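Local coordinates for intracellular sulfur oxidation protein dsrF (Allochromatium vinosum, PDB 2HY5), which is of unknown function but could take part in the oxidation of intracellular sulfur, at residues 21-24 against 25-28. Residues are numbered along the deposited sequence; the frame is centred on the assembly and turned at random.
Sequences YAWE and ALEV
Leu26 and Glu27 donate their backbone N-H groups to the carbonyls of Ala22 and Trp23 four residues earlier, each N lying 3.1 Å from its acceptor O, and Val28 N closes a weaker bond of the same kind to Glu24 O at 3.4 Å. Within helix 21-32, the indole of Trp23 illustrates how one large ring can serve both its i+3 and i+4 neighbours. Its CB points away from 25-28, but with CG anti to the backbone N (chi1 172°) the ring is laid along the helix, beside Leu26 and Glu27. Leu26 comes to the ring's edge, near its plane, with CD2 3.9 Å from Trp23 CZ3. Glu27 instead lies over a face: its CG makes a CH-pi contact 4.2 Å from the centroid of the Trp23 six-membered ring. Bent at chi2 (-81°), the Glu27 chain folds its carboxylate over the indole, the two planes stacked 23° apart, with OE1 3.8 Å from Trp23 CZ2. Phe65 meets the same indole with its ring. An alanine at Trp23 would take away this platform and is likely to leave the Glu27 carboxylate freer to swing and Leu26 CD2 without its aromatic neighbour. Tyr21 and Glu24 turn to a neighbouring DsrE subunit: the Tyr21 hydroxyl hydrogen-bonds Glu9, while Glu24 OE1 hydrogen-bonds His41 and salt-bridges Arg85 there. Ala25 and Val28 pack on strand 7-12 of their own chain, and Val28 also on Leu112 of the DsrE subunit. The arrangement is that of a helix linking parallel strands 7-12 and 38-43 in a beta-alpha-beta crossover and forming part of a subunit interface.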
loop_
_atom_site.group_PDB
_atom_site.type_symbol
_atom_site.label_atom_id
_atom_site.label_comp_id
_atom_site.label_asym_id
_atom_site.label_seq_id
_atom_site.Cartn_x
_atom_site.Cartn_y
_atom_site.Cartn_z
ATOM N N TYR B 21 -1.863 -7.453 6.400
ATOM C CA TYR B 21 -2.830 -6.896 7.344
ATOM C C TYR B 21 -3.803 -7.889 7.981
ATOM O O TYR B 21 -4.081 -7.797 9.174
ATOM C CB TYR B 21 -3.609 -5.750 6.687
ATOM C CG TYR B 21 -2.706 -4.647 6.171
ATOM C CD1 TYR B 21 -2.515 -4.459 4.804
ATOM C CD2 TYR B 21 -2.004 -3.824 7.052
ATOM C CE1 TYR B 21 -1.649 -3.481 4.321
ATOM C CE2 TYR B 21 -1.131 -2.839 6.579
ATOM C CZ TYR B 21 -0.959 -2.674 5.212
ATOM O OH TYR B 21 -0.095 -1.715 4.727
ATOM N N ALA B 22 -4.315 -8.838 7.205
ATOM C CA ALA B 22 -5.254 -9.815 7.748
ATOM C C ALA B 22 -4.609 -10.664 8.841
ATOM O O ALA B 22 -5.166 -10.836 9.928
ATOM C CB ALA B 22 -5.782 -10.720 6.632
ATOM N N TRP B 23 -3.430 -11.196 8.548
ATOM C CA TRP B 23 -2.728 -12.045 9.504
ATOM C C TRP B 23 -2.230 -11.293 10.734
ATOM O O TRP B 23 -2.444 -11.734 11.864
ATOM C CB TRP B 23 -1.549 -12.748 8.822
ATOM C CG TRP B 23 -0.662 -13.479 9.783
ATOM C CD1 TRP B 23 0.687 -13.325 9.930
ATOM C CD2 TRP B 23 -1.063 -14.448 10.758
ATOM N NE1 TRP B 23 1.152 -14.135 10.938
ATOM C CE2 TRP B 23 0.096 -14.839 11.466
ATOM C CE3 TRP B 23 -2.291 -15.028 11.108
ATOM C CZ2 TRP B 23 0.069 -15.776 12.500
ATOM C CZ3 TRP B 23 -2.320 -15.963 12.140
ATOM C CH2 TRP B 23 -1.147 -16.327 12.821
ATOM N N GLU B 24 -1.571 -10.157 10.535
ATOM C CA GLU B 24 -1.069 -9.428 11.689
ATOM C C GLU B 24 -2.191 -8.791 12.502
ATOM O O GLU B 24 -2.030 -8.547 13.694
ATOM C CB GLU B 24 0.004 -8.411 11.265
ATOM C CG GLU B 24 1.290 -9.108 10.809
ATOM C CD GLU B 24 2.466 -8.173 10.589
ATOM O OE1 GLU B 24 2.273 -7.086 10.007
ATOM O OE2 GLU B 24 3.593 -8.540 10.989
ATOM N N ALA B 25 -3.337 -8.552 11.869
ATOM C CA ALA B 25 -4.481 -7.996 12.588
ATOM C C ALA B 25 -5.000 -9.101 13.510
ATOM O O ALA B 25 -5.318 -8.858 14.674
ATOM C CB ALA B 25 -5.573 -7.576 11.617
ATOM N N LEU B 26 -5.085 -10.318 12.976
ATOM C CA LEU B 26 -5.557 -11.465 13.744
ATOM C C LEU B 26 -4.663 -11.669 14.968
ATOM O O LEU B 26 -5.135 -12.051 16.039
ATOM C CB LEU B 26 -5.556 -12.718 12.859
ATOM C CG LEU B 26 -6.128 -14.017 13.433
ATOM C CD1 LEU B 26 -7.530 -13.782 13.972
ATOM C CD2 LEU B 26 -6.147 -15.082 12.337
ATOM N N GLU B 27 -3.371 -11.402 14.803
ATOM C CA GLU B 27 -2.413 -11.537 15.900
ATOM C C GLU B 27 -2.779 -10.626 17.074
ATOM O O GLU B 27 -2.633 -11.011 18.238
ATOM C CB GLU B 27 -1.000 -11.196 15.414
ATOM C CG GLU B 27 -0.341 -12.264 14.564
ATOM C CD GLU B 27 0.262 -13.381 15.394
ATOM O OE1 GLU B 27 1.477 -13.637 15.247
ATOM O OE2 GLU B 27 -0.477 -14.004 16.192
ATOM N N VAL B 28 -3.262 -9.423 16.771
ATOM C CA VAL B 28 -3.641 -8.470 17.812
ATOM C C VAL B 28 -4.863 -8.959 18.587
ATOM O O VAL B 28 -4.933 -8.813 19.809
ATOM C CB VAL B 28 -3.959 -7.075 17.220
ATOM C CG1 VAL B 28 -4.293 -6.100 18.348
ATOM C CG2 VAL B 28 -2.764 -6.555 16.429
#